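Local coordinates for protein Poly(A) ribonuclease pop2 (Schizosaccharomyces pombe, PDB 2P51) that shortens the poly(A) tails of mRNAs as the catalytic 3'-exoribonuclease subunit of the CCR4-NOT deadenylase complex, releasing 5'-AMP, at residues D25-N30 and F134-E139; T29-E34 and A148-G153; V47-T52 and L244-F249; I232-Q235 and G239-A242. All blocks are in the same frame, centred on the assembly; numbering follows the deposited sequence.

Contact 1: D25-N30 and F134-E139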
loop_
_atom_site.group_PDB
_atom_site.type_symbol
_atom_site.label_atom_id
_atom_site.label_comp_id
_atom_site.label_asym_id
_atom_site.label_seq_id
_atom_site.Cartn_x
_atom_site.Cartn_y
_atom_site.Cartn_z
ATOM N N ASP A 25 -12.544 -4.378 -8.268
ATOM C CA ASP A 25 -11.946 -5.534 -7.595
ATOM C C ASP A 25 -11.262 -6.467 -8.575
ATOM O O ASP A 25 -11.831 -6.682 -9.675
ATOM C CB ASP A 25 -12.999 -6.380 -6.860
ATOM C CG ASP A 25 -13.179 -5.869 -5.449
ATOM O OD1 ASP A 25 -12.282 -5.877 -4.597
ATOM O OD2 ASP A 25 -14.322 -5.435 -5.173
ATOM N N VAL A 26 -10.115 -6.987 -8.175
ATOM C CA VAL A 26 -9.358 -7.855 -9.054
ATOM C C VAL A 26 -9.152 -9.179 -8.323
ATOM O O VAL A 26 -8.804 -9.204 -7.132
ATOM C CB VAL A 26 -8.014 -7.225 -9.403
ATOM C CG1 VAL A 26 -7.326 -7.917 -10.584
ATOM C CG2 VAL A 26 -8.145 -5.733 -9.742
ATOM N N TRP A 27 -9.391 -10.255 -9.099
ATOM C CA TRP A 27 -9.276 -11.642 -8.674
ATOM C C TRP A 27 -8.408 -12.398 -9.676
ATOM O O TRP A 27 -7.953 -11.767 -10.636
ATOM C CB TRP A 27 -10.654 -12.329 -8.630
ATOM C CG TRP A 27 -11.574 -11.596 -7.670
ATOM C CD1 TRP A 27 -12.496 -10.635 -7.978
ATOM C CD2 TRP A 27 -11.630 -11.779 -6.254
ATOM N NE1 TRP A 27 -13.124 -10.223 -6.819
ATOM C CE2 TRP A 27 -12.616 -10.901 -5.758
ATOM C CE3 TRP A 27 -10.962 -12.601 -5.337
ATOM C CZ2 TRP A 27 -12.934 -10.824 -4.406
ATOM C CZ3 TRP A 27 -11.277 -12.521 -3.983
ATOM C CH2 TRP A 27 -12.259 -11.635 -3.537
ATOM N N SER A 28 -8.160 -13.681 -9.463
ATOM C CA SER A 28 -7.269 -14.351 -10.416
ATOM C C SER A 28 -7.871 -14.322 -11.805
ATOM O O SER A 28 -7.140 -14.361 -12.799
ATOM C CB SER A 28 -7.033 -15.788 -9.935
ATOM O OG SER A 28 -8.230 -16.524 -9.979
ATOM N N THR A 29 -9.193 -14.239 -11.914
ATOM C CA THR A 29 -9.913 -14.358 -13.186
ATOM C C THR A 29 -9.847 -13.103 -14.069
ATOM O O THR A 29 -10.059 -13.192 -15.271
ATOM C CB THR A 29 -11.399 -14.723 -12.945
ATOM O OG1 THR A 29 -11.929 -13.832 -11.949
ATOM C CG2 THR A 29 -11.550 -16.115 -12.362
ATOM N N ASN A 30 -9.538 -11.942 -13.460
ATOM C CA ASN A 30 -9.480 -10.734 -14.277
ATOM C C ASN A 30 -8.169 -9.966 -14.015
ATOM O O ASN A 30 -8.060 -8.805 -14.432
ATOM C CB ASN A 30 -10.719 -9.865 -14.051
ATOM C CG ASN A 30 -10.791 -9.358 -12.626
ATOM O OD1 ASN A 30 -10.174 -9.911 -11.711
ATOM N ND2 ASN A 30 -11.554 -8.280 -12.430
ATOM N N PHE A 134 -13.551 -14.021 2.734
ATOM C CA PHE A 134 -12.434 -14.965 2.799
ATOM C C PHE A 134 -12.662 -16.192 1.928
ATOM O O PHE A 134 -11.733 -16.753 1.358
ATOM C CB PHE A 134 -12.180 -15.314 4.287
ATOM C CG PHE A 134 -11.268 -14.267 4.941
ATOM C CD1 PHE A 134 -9.907 -14.251 4.674
ATOM C CD2 PHE A 134 -11.765 -13.309 5.826
ATOM C CE1 PHE A 134 -9.033 -13.326 5.238
ATOM C CE2 PHE A 134 -10.928 -12.347 6.378
ATOM C CZ PHE A 134 -9.551 -12.340 6.075
ATOM N N LYS A 135 -13.915 -16.659 1.788
ATOM C CA LYS A 135 -14.123 -17.837 0.982
ATOM C C LYS A 135 -13.710 -17.564 -0.470
ATOM O O LYS A 135 -13.108 -18.355 -1.168
ATOM C CB LYS A 135 -15.589 -18.286 1.024
ATOM C CG LYS A 135 -15.862 -19.544 0.199
ATOM C CD LYS A 135 -17.277 -20.026 0.254
ATOM C CE LYS A 135 -17.964 -20.284 1.605
ATOM N NZ LYS A 135 -19.214 -19.489 1.592
ATOM N N LYS A 136 -14.025 -16.364 -0.955
ATOM C CA LYS A 136 -13.677 -15.990 -2.318
ATOM C C LYS A 136 -12.175 -15.830 -2.468
ATOM O O LYS A 136 -11.658 -16.214 -3.535
ATOM C CB LYS A 136 -14.411 -14.723 -2.755
ATOM C CG LYS A 136 -14.473 -14.632 -4.271
ATOM C CD LYS A 136 -15.453 -13.550 -4.707
ATOM C CE LYS A 136 -15.335 -13.249 -6.205
ATOM N NZ LYS A 136 -16.302 -12.197 -6.644
ATOM N N HIS A 137 -11.484 -15.323 -1.447
ATOM C CA HIS A 137 -10.030 -15.261 -1.560
ATOM C C HIS A 137 -9.465 -16.680 -1.658
ATOM O O HIS A 137 -8.421 -16.888 -2.302
ATOM C CB HIS A 137 -9.404 -14.565 -0.362
ATOM C CG HIS A 137 -9.568 -13.067 -0.337
ATOM N ND1 HIS A 137 -8.506 -12.181 -0.514
ATOM C CD2 HIS A 137 -10.675 -12.300 -0.139
ATOM C CE1 HIS A 137 -8.954 -10.931 -0.432
ATOM N NE2 HIS A 137 -10.268 -10.991 -0.211
ATOM N N GLN A 138 -10.140 -17.658 -1.029
ATOM C CA GLN A 138 -9.577 -19.007 -1.078
ATOM C C GLN A 138 -9.797 -19.578 -2.472
ATOM O O GLN A 138 -8.961 -20.287 -3.040
ATOM C CB GLN A 138 -10.194 -19.894 0.012
ATOM C CG GLN A 138 -9.479 -21.253 0.017
ATOM C CD GLN A 138 -10.044 -22.163 1.087
ATOM O OE1 GLN A 138 -10.328 -21.703 2.201
ATOM N NE2 GLN A 138 -10.217 -23.448 0.801
ATOM N N GLU A 139 -10.950 -19.247 -3.051
ATOM C CA GLU A 139 -11.303 -19.798 -4.346
ATOM C C GLU A 139 -10.635 -19.097 -5.533
ATOM O O GLU A 139 -10.124 -19.847 -6.388
ATOM C CB GLU A 139 -12.826 -19.736 -4.598
ATOM C CG GLU A 139 -13.621 -20.719 -3.791
ATOM C CD GLU A 139 -13.199 -22.166 -4.035
ATOM O OE1 GLU A 139 -13.243 -22.606 -5.206
ATOM O OE2 GLU A 139 -12.828 -22.808 -3.015
HETATM O O HOH W 1 -15.717 -9.157 -6.884
HETATM O O HOH W 2 -7.876 -19.646 -8.619
#

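Contact 2: T29-E34 and A148-G153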
loop_
_atom_site.group_PDB
_atom_site.type_symbol
_atom_site.label_atom_id
_atom_site.label_comp_id
_atom_site.label_asym_id
_atom_site.label_seq_id
_atom_site.Cartn_x
_atom_site.Cartn_y
_atom_site.Cartn_z
ATOM N N THR A 29 -9.193 -14.239 -11.914
ATOM C CA THR A 29 -9.913 -14.358 -13.186
ATOM C C THR A 29 -9.847 -13.103 -14.069
ATOM O O THR A 29 -10.059 -13.192 -15.271
ATOM C CB THR A 29 -11.399 -14.723 -12.945
ATOM O OG1 THR A 29 -11.929 -13.832 -11.949
ATOM C CG2 THR A 29 -11.550 -16.115 -12.362
ATOM N N ASN A 30 -9.538 -11.942 -13.460
ATOM C CA ASN A 30 -9.480 -10.734 -14.277
ATOM C C ASN A 30 -8.169 -9.966 -14.015
ATOM O O ASN A 30 -8.060 -8.805 -14.432
ATOM C CB ASN A 30 -10.719 -9.865 -14.051
ATOM C CG ASN A 30 -10.791 -9.358 -12.626
ATOM O OD1 ASN A 30 -10.174 -9.911 -11.711
ATOM N ND2 ASN A 30 -11.554 -8.280 -12.430
ATOM N N LEU A 31 -7.205 -10.649 -13.439
ATOM C CA LEU A 31 -5.886 -10.012 -13.192
ATOM C C LEU A 31 -5.273 -9.394 -14.422
ATOM O O LEU A 31 -4.834 -8.225 -14.422
ATOM C CB LEU A 31 -4.922 -11.045 -12.595
ATOM C CG LEU A 31 -3.479 -10.528 -12.394
ATOM C CD1 LEU A 31 -3.430 -9.384 -11.394
ATOM C CD2 LEU A 31 -2.611 -11.709 -11.977
ATOM N N GLN A 32 -5.249 -10.185 -15.488
ATOM C CA GLN A 32 -4.528 -9.658 -16.659
ATOM C C GLN A 32 -5.232 -8.464 -17.285
ATOM O O GLN A 32 -4.636 -7.454 -17.690
ATOM C CB GLN A 32 -4.331 -10.787 -17.690
ATOM C CG GLN A 32 -3.543 -10.317 -18.883
ATOM C CD GLN A 32 -2.040 -10.375 -18.715
ATOM O OE1 GLN A 32 -1.418 -9.389 -18.284
ATOM N NE2 GLN A 32 -1.461 -11.519 -19.070
ATOM N N GLN A 33 -6.563 -8.536 -17.380
ATOM C CA GLN A 33 -7.356 -7.438 -17.942
ATOM C C GLN A 33 -7.179 -6.144 -17.159
ATOM O O GLN A 33 -7.030 -5.031 -17.650
ATOM C CB GLN A 33 -8.825 -7.907 -17.945
ATOM C CG GLN A 33 -9.875 -6.980 -18.445
ATOM C CD GLN A 33 -11.291 -7.552 -18.424
ATOM O OE1 GLN A 33 -11.951 -7.678 -17.381
ATOM N NE2 GLN A 33 -11.755 -7.901 -19.625
ATOM N N GLU A 34 -7.221 -6.318 -15.818
ATOM C CA GLU A 34 -7.150 -5.109 -15.002
ATOM C C GLU A 34 -5.742 -4.530 -15.058
ATOM O O GLU A 34 -5.587 -3.299 -15.102
ATOM C CB GLU A 34 -7.617 -5.426 -13.569
ATOM C CG GLU A 34 -9.111 -5.780 -13.537
ATOM C CD GLU A 34 -9.996 -4.643 -14.034
ATOM O OE1 GLU A 34 -9.728 -3.415 -13.799
ATOM O OE2 GLU A 34 -11.000 -4.986 -14.699
ATOM N N ALA A 148 2.962 -10.142 -9.238
ATOM C CA ALA A 148 4.276 -9.490 -9.251
ATOM C C ALA A 148 4.897 -9.455 -10.638
ATOM O O ALA A 148 5.462 -8.422 -11.041
ATOM C CB ALA A 148 5.132 -10.239 -8.228
ATOM N N GLU A 149 4.821 -10.543 -11.411
ATOM C CA GLU A 149 5.309 -10.510 -12.777
ATOM C C GLU A 149 4.689 -9.359 -13.568
ATOM O O GLU A 149 5.392 -8.641 -14.288
ATOM C CB GLU A 149 4.900 -11.811 -13.456
ATOM C CG GLU A 149 6.075 -12.603 -13.958
ATOM C CD GLU A 149 5.610 -13.969 -14.410
ATOM O OE1 GLU A 149 4.588 -13.981 -15.133
ATOM O OE2 GLU A 149 6.288 -14.938 -14.014
ATOM N N LEU A 150 3.381 -9.180 -13.439
ATOM C CA LEU A 150 2.685 -8.109 -14.158
ATOM C C LEU A 150 3.078 -6.737 -13.638
ATOM O O LEU A 150 3.253 -5.783 -14.402
ATOM C CB LEU A 150 1.165 -8.325 -14.077
ATOM C CG LEU A 150 0.677 -9.581 -14.843
ATOM C CD1 LEU A 150 -0.829 -9.762 -14.696
ATOM C CD2 LEU A 150 1.051 -9.543 -16.315
ATOM N N LEU A 151 3.191 -6.611 -12.308
ATOM C CA LEU A 151 3.521 -5.312 -11.735
ATOM C C LEU A 151 4.906 -4.865 -12.179
ATOM O O LEU A 151 5.111 -3.721 -12.557
ATOM C CB LEU A 151 3.465 -5.355 -10.206
ATOM C CG LEU A 151 3.773 -4.004 -9.528
ATOM C CD1 LEU A 151 2.724 -2.957 -9.910
ATOM C CD2 LEU A 151 3.880 -4.158 -8.013
ATOM N N ILE A 152 5.869 -5.779 -12.164
ATOM C CA ILE A 152 7.229 -5.386 -12.529
ATOM C C ILE A 152 7.267 -4.892 -13.953
ATOM O O ILE A 152 7.984 -3.928 -14.243
ATOM C CB ILE A 152 8.237 -6.547 -12.316
ATOM C CG1 ILE A 152 8.325 -6.951 -10.838
ATOM C CG2 ILE A 152 9.626 -6.208 -12.859
ATOM C CD1 ILE A 152 8.995 -8.288 -10.627
ATOM N N GLY A 153 6.501 -5.508 -14.842
ATOM C CA GLY A 153 6.538 -5.061 -16.254
ATOM C C GLY A 153 5.557 -3.974 -16.540
ATOM O O GLY A 153 5.427 -3.602 -17.696
#

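Contact 3: V47-T52 and L244-F249. With MG (magnesium ion), chain C; MG (magnesium ion), chain B.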
loop_
_atom_site.group_PDB
_atom_site.type_symbol
_atom_site.label_atom_id
_atom_site.label_comp_id
_atom_site.label_asym_id
_atom_site.label_seq_id
_atom_site.Cartn_x
_atom_site.Cartn_y
_atom_site.Cartn_z
ATOM N N VAL A 47 0.683 9.087 -10.608
ATOM C CA VAL A 47 0.772 9.182 -9.141
ATOM C C VAL A 47 -0.016 7.975 -8.588
ATOM O O VAL A 47 -1.229 7.901 -8.761
ATOM C CB VAL A 47 0.284 10.512 -8.577
ATOM C CG1 VAL A 47 0.406 10.517 -7.037
ATOM C CG2 VAL A 47 1.061 11.677 -9.164
ATOM N N VAL A 48 0.714 7.030 -7.979
ATOM C CA VAL A 48 0.062 5.810 -7.486
ATOM C C VAL A 48 -0.002 5.816 -5.961
ATOM O O VAL A 48 1.094 5.864 -5.348
ATOM C CB VAL A 48 0.861 4.589 -7.924
ATOM C CG1 VAL A 48 0.190 3.314 -7.387
ATOM C CG2 VAL A 48 1.026 4.500 -9.449
ATOM N N SER A 49 -1.182 5.757 -5.369
ATOM C CA SER A 49 -1.323 5.698 -3.897
ATOM C C SER A 49 -1.614 4.265 -3.502
ATOM O O SER A 49 -2.409 3.629 -4.242
ATOM C CB SER A 49 -2.427 6.645 -3.388
ATOM O OG SER A 49 -2.041 7.984 -3.765
ATOM N N MET A 50 -1.010 3.798 -2.397
ATOM C CA MET A 50 -1.062 2.357 -2.127
ATOM C C MET A 50 -1.323 2.091 -0.658
ATOM O O MET A 50 -0.879 2.850 0.225
ATOM C CB MET A 50 0.266 1.706 -2.572
ATOM C CG MET A 50 0.440 0.232 -2.322
ATOM S SD MET A 50 1.069 -0.136 -0.653
ATOM C CE MET A 50 2.806 0.309 -0.906
ATOM N N ASP A 51 -2.038 0.968 -0.475
ATOM C CA ASP A 51 -2.223 0.390 0.852
ATOM C C ASP A 51 -2.246 -1.133 0.732
ATOM O O ASP A 51 -2.487 -1.607 -0.416
ATOM C CB ASP A 51 -3.531 0.844 1.531
ATOM C CG ASP A 51 -3.634 0.409 2.989
ATOM O OD1 ASP A 51 -2.572 0.358 3.660
ATOM O OD2 ASP A 51 -4.780 0.143 3.403
ATOM N N THR A 52 -2.051 -1.861 1.837
ATOM C CA THR A 52 -2.233 -3.306 1.757
ATOM C C THR A 52 -3.025 -3.770 2.987
ATOM O O THR A 52 -3.062 -3.088 4.004
ATOM C CB THR A 52 -0.926 -4.138 1.755
ATOM O OG1 THR A 52 -0.350 -4.134 3.060
ATOM C CG2 THR A 52 0.090 -3.574 0.729
ATOM N N LEU A 244 -8.233 7.046 -0.231
ATOM C CA LEU A 244 -8.206 8.132 0.748
ATOM C C LEU A 244 -6.803 8.713 0.909
ATOM O O LEU A 244 -6.665 9.934 1.103
ATOM C CB LEU A 244 -8.684 7.598 2.119
ATOM C CG LEU A 244 -9.099 8.653 3.136
ATOM C CD1 LEU A 244 -10.204 9.545 2.584
ATOM C CD2 LEU A 244 -9.567 7.972 4.426
ATOM N N THR A 245 -5.817 7.794 0.852
ATOM C CA THR A 245 -4.423 8.190 0.905
ATOM C C THR A 245 -4.134 9.183 -0.219
ATOM O O THR A 245 -3.518 10.250 0.020
ATOM C CB THR A 245 -3.511 6.960 0.771
ATOM O OG1 THR A 245 -3.757 6.117 1.938
ATOM C CG2 THR A 245 -2.030 7.311 0.819
ATOM N N ALA A 246 -4.562 8.866 -1.427
ATOM C CA ALA A 246 -4.325 9.815 -2.549
ATOM C C ALA A 246 -4.951 11.167 -2.258
ATOM O O ALA A 246 -4.354 12.253 -2.437
ATOM C CB ALA A 246 -4.918 9.256 -3.828
ATOM N N ARG A 247 -6.218 11.133 -1.821
ATOM C CA ARG A 247 -6.908 12.415 -1.632
ATOM C C ARG A 247 -6.264 13.221 -0.513
ATOM O O ARG A 247 -6.130 14.458 -0.656
ATOM C CB ARG A 247 -8.412 12.180 -1.353
ATOM C CG ARG A 247 -9.024 11.438 -2.531
ATOM C CD ARG A 247 -10.491 11.179 -2.338
ATOM N NE ARG A 247 -11.038 11.063 -3.706
ATOM C CZ ARG A 247 -12.339 10.846 -3.888
ATOM N NH1 ARG A 247 -13.093 10.736 -2.792
ATOM N NH2 ARG A 247 -12.735 10.759 -5.149
ATOM N N ILE A 248 -5.858 12.605 0.586
ATOM C CA ILE A 248 -5.154 13.352 1.643
ATOM C C ILE A 248 -3.829 13.935 1.125
ATOM O O ILE A 248 -3.456 15.078 1.469
ATOM C CB ILE A 248 -4.971 12.461 2.878
ATOM C CG1 ILE A 248 -6.288 12.172 3.631
ATOM C CG2 ILE A 248 -3.951 13.066 3.838
ATOM C CD1 ILE A 248 -6.057 10.924 4.498
ATOM N N PHE A 249 -3.126 13.139 0.308
ATOM C CA PHE A 249 -1.838 13.643 -0.189
ATOM C C PHE A 249 -2.024 14.957 -0.933
ATOM O O PHE A 249 -1.308 15.926 -0.676
ATOM C CB PHE A 249 -1.139 12.615 -1.113
ATOM C CG PHE A 249 0.117 13.201 -1.770
ATOM C CD1 PHE A 249 1.280 13.358 -1.033
ATOM C CD2 PHE A 249 0.086 13.587 -3.112
ATOM C CE1 PHE A 249 2.418 13.886 -1.635
ATOM C CE2 PHE A 249 1.228 14.117 -3.705
ATOM C CZ PHE A 249 2.383 14.279 -2.975
HETATM MG MG MG C . -5.805 -0.445 5.116
HETATM MG MG MG B . -1.432 0.878 5.281
HETATM O O HOH W 3 -2.180 3.904 2.419
HETATM O O HOH W 4 -1.346 -1.029 6.072
HETATM O O HOH W 5 -4.071 -1.435 5.851
HETATM O O HOH W 6 -1.350 2.872 4.767
HETATM O O HOH W 7 -3.114 1.142 6.339
HETATM O O HOH W 8 -0.239 1.548 6.915
#

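Contact 4: I232-Q235 and G239-A242. With MG (magnesium ion), chain C.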
loop_
_atom_site.group_PDB
_atom_site.type_symbol
_atom_site.label_atom_id
_atom_site.label_comp_id
_atom_site.label_asym_id
_atom_site.label_seq_id
_atom_site.Cartn_x
_atom_site.Cartn_y
_atom_site.Cartn_z
ATOM N N ILE A 232 -14.668 7.134 0.033
ATOM C CA ILE A 232 -15.495 6.341 -0.842
ATOM C C ILE A 232 -15.166 4.891 -0.525
ATOM O O ILE A 232 -13.979 4.544 -0.552
ATOM C CB ILE A 232 -15.199 6.666 -2.326
ATOM C CG1 ILE A 232 -15.601 8.081 -2.752
ATOM C CG2 ILE A 232 -15.834 5.620 -3.249
ATOM C CD1 ILE A 232 -15.639 8.396 -4.223
ATOM N N GLY A 233 -16.100 3.996 -0.229
ATOM C CA GLY A 233 -15.749 2.593 -0.006
ATOM C C GLY A 233 -15.532 2.380 1.482
ATOM O O GLY A 233 -15.584 3.277 2.337
ATOM N N PRO A 234 -15.315 1.084 1.767
ATOM C CA PRO A 234 -15.179 0.611 3.143
ATOM C C PRO A 234 -13.821 0.892 3.793
ATOM O O PRO A 234 -12.789 0.558 3.227
ATOM C CB PRO A 234 -15.394 -0.906 3.002
ATOM C CG PRO A 234 -15.071 -1.227 1.576
ATOM C CD PRO A 234 -15.285 0.009 0.751
ATOM N N GLN A 235 -13.811 1.485 5.001
ATOM C CA GLN A 235 -12.582 1.597 5.783
ATOM C C GLN A 235 -11.996 0.204 6.033
ATOM O O GLN A 235 -12.675 -0.811 6.243
ATOM C CB GLN A 235 -12.899 2.323 7.083
ATOM C CG GLN A 235 -11.729 2.593 8.006
ATOM C CD GLN A 235 -12.031 3.604 9.087
ATOM O OE1 GLN A 235 -11.089 3.987 9.805
ATOM N NE2 GLN A 235 -13.255 4.059 9.297
ATOM N N GLY A 239 -8.385 -0.957 -1.226
ATOM C CA GLY A 239 -8.779 -0.091 -2.316
ATOM C C GLY A 239 -9.219 1.253 -1.805
ATOM O O GLY A 239 -8.713 2.324 -2.207
ATOM N N SER A 240 -10.150 1.268 -0.871
ATOM C CA SER A 240 -10.691 2.487 -0.281
ATOM C C SER A 240 -9.616 3.214 0.504
ATOM O O SER A 240 -9.489 4.451 0.403
ATOM C CB SER A 240 -11.866 2.089 0.628
ATOM O OG SER A 240 -12.376 3.251 1.264
ATOM N N ASP A 241 -8.823 2.469 1.272
ATOM C CA ASP A 241 -7.760 3.148 2.037
ATOM C C ASP A 241 -6.729 3.799 1.103
ATOM O O ASP A 241 -6.248 4.919 1.403
ATOM C CB ASP A 241 -7.051 2.176 2.968
ATOM C CG ASP A 241 -7.902 1.606 4.085
ATOM O OD1 ASP A 241 -8.966 2.188 4.432
ATOM O OD2 ASP A 241 -7.536 0.542 4.667
ATOM N N ALA A 242 -6.388 3.158 0.006
ATOM C CA ALA A 242 -5.420 3.736 -0.945
ATOM C C ALA A 242 -5.990 4.983 -1.576
ATOM O O ALA A 242 -5.326 6.004 -1.834
ATOM C CB ALA A 242 -5.076 2.708 -2.033
HETATM MG MG MG C . -5.805 -0.445 5.116
HETATM O O HOH W 9 -11.659 6.405 0.003
HETATM O O HOH W 5 -4.071 -1.435 5.851
HETATM O O HOH W 10 -5.341 1.354 6.095
HETATM O O HOH W 11 -6.651 -1.188 6.870
#

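Contact 1: D25-N30 and F134-E139
Trp27 and Lys136 meet because their torsions aim them at each other. Trp27 places CG beside its backbone N, chi1 -59°, which turns the indole toward the helix. Lys136 swings CG away from its own N, chi1 -159°, and runs on extended across one face of that indole, at about a right angle to the Trp27 side chain. Its CD lies 3.7 Å from Trp27 CZ2, and its CE comes within 3.6 Å of Trp27 CE2. CE sits over the five-membered ring as a CH-pi contact. Lys136 NZ makes an off-centre cation-pi contact, 4.2 Å from the centroid of the same ring. A water accepts from both Trp27 NE1 and Lys136 NZ and ties the two ends together. The far rim of the indole works differently. Its six-membered ring points an edge at a face of His137, a T-shaped stack with planes at 76° and Trp27 CH2 3.8 Å from His137 CD2. His137 ND1 is held by the carbonyl of Phe110. On the loop side, Trp27 N gives a nearly straight 2.7 Å bond to Asn30 OD1. With an alanine at Trp27, the aliphatic chain of Lys136 would probably lose its platform and the His137 face its edge partner. The contact pins the turn after edge strand 23-26 to helix 134-140, at the rim of the DEDD nuclease fold.

Contact 2: T29-E34 and A148-G153
Leu150 reaches from helix 144-152 to helix 31-41, and its two methyls go to different partners. Its CB starts from the face of helix 144-152 that looks at helix 31-41. CG lies beside the backbone N, chi1 -67°, and this carries the branch point outward toward the other helix. CG itself comes 4.0 Å from Gln32 OE1. From there the branches part. CD1 meets Leu31 tip to tip, with Leu150 CD1 3.6 Å from Leu31 CG. The same methyl is 3.8 Å from Leu31 CD2. CD2 goes to Gln32 instead and lies 3.2 Å from Gln32 OE1, a snug approach of a methyl to an amide oxygen. CD1 is also near that oxygen. Gln32 reaches this place by a bend. Its CG stands opposite the backbone N, but the chain folds at chi2, 85°, and the side chain then crosses Leu150 at about a right angle.

The backbones stay well apart, with Gln32 CA 7.8 Å from Leu150 CA, so the side chains do all the bridging. On helix 31-41, Glu34 forms a salt bridge with Arg24 and a hydrogen bond with Trp106. Leu151 packs on Met180 of helix 170-181. The contact thus joins two helices of the nuclease domain away from the metal site. Its chemistry is simple: the buried Leu31 gives the apolar half of the contact, the exposed Gln32 lies at the outer margin, and cohesion comes from van der Waals contact without a polar link.

Contact 3: V47-T52 and L244-F249
Ser49 and Ala246 bring strand 47-53, in the middle of the DEDD nuclease sheet, against helix 238-257. The strand carries the metal ligand Asp51, and the helix carries Asp241. Along the helix segment, Leu244 comes first and faces Gln221 and Arg231. Thr245 is next. Its CG2 lies 4.3 Å from Ser49 CB, and its OG1 bonds to the carbonyl of Asp241 one turn earlier. A water donates to Thr245 OG1 and to Met50 O, its oxygen 2.8 Å from each. This water bridges helix to strand close to the metal site.

Ala246 makes the closest approach. Its CB is 3.1 Å from Ser49 OG and 3.6 Å from Ser49 CB. Ser49 OG lies beside its own backbone N, chi1 -61°, and this turns the hydroxyl onto the alanine methyl. The CA atoms of Ser49 and Ala246 are only 5.3 Å apart, a spacing that small side chains allow. Ile248 packs on Leu220 and Ile223 of helix 220-226. The first bond of the Phe249 side chain points toward the strand, and its ring rests on Ile165 of the neighbouring strand 163-166.

Asp51 stands on the same face of the strand as Ser49. Its carboxylate bridges both magnesium ions: OD1 binds one at 2.0 Å, and OD2 binds the other at 2.1 Å.

Contact 4: I232-Q235 and G239-A242
The backbone at 232-235 runs extended past the start of helix 238-257, with Gly233 CA 5.1 Å from Ser240 CA. This loop borders one metal position of the DEDD active site, where Asp241 is a ligand. Ser240 carries the contact. Its OG stands opposite its own backbone N, chi1 177°, and points across to the loop. There it donates to Ile232 O at 2.7 Å, from above the carbonyl plane. Ser240 OG is also hydrogen-bonded to Arg231 NH1. Ser240 CB lies against the next residues of the loop, 3.2 Å from Pro234 O, while Pro234 CD packs against the same carbon. Gly233 takes up a phi of 93° where the chain passes the serine. At these angles a CB would jam against the preceding carbonyl oxygen, and it would also press on Ser240 CB. A water adds a second tie, accepting from Ile232 N and donating to Ser240 O.

With an alanine at Ser240, Ile232 O would probably be left without its hydroxyl donor and Arg231 NH1 without one of its acceptors.

Asp241 reaches both ways. Its OD1 looks toward the loop, near Gln235 CA, and is fixed by a salt bridge to Arg231 and a bond from His236 N. These probably orient the carboxylate for the metal. Asp51 and Glu53 share that magnesium ion, and three waters also bind it. The other carboxylate oxygen, Asp241 OD2, binds the metal at 2.0 Å.

Contacts 3 and 4 meet at the catalytic centre, where Glu53 and Asp172 complete the protein ligands. Both use helix 238-257, and their centres are 10 Å apart. Asp51 OD2 and Asp241 OD2 lie 3.1 Å apart, brought close by the magnesium ion they share. Ser49 CB packs on Ala242 O at 3.4 Å. Contacts 1 and 2 lie farther out, sharing Thr29 and Asn30, with centres 14 Å apart. Val26 CG1 rests 3.6 Å from Leu31 CA between them. Contact 1 reaches the same sheet as contact 3, although their centres are 23 Å apart. The side chain of His137 is about 12 Å from a magnesium ion, whereas contact 2 is remote from the site.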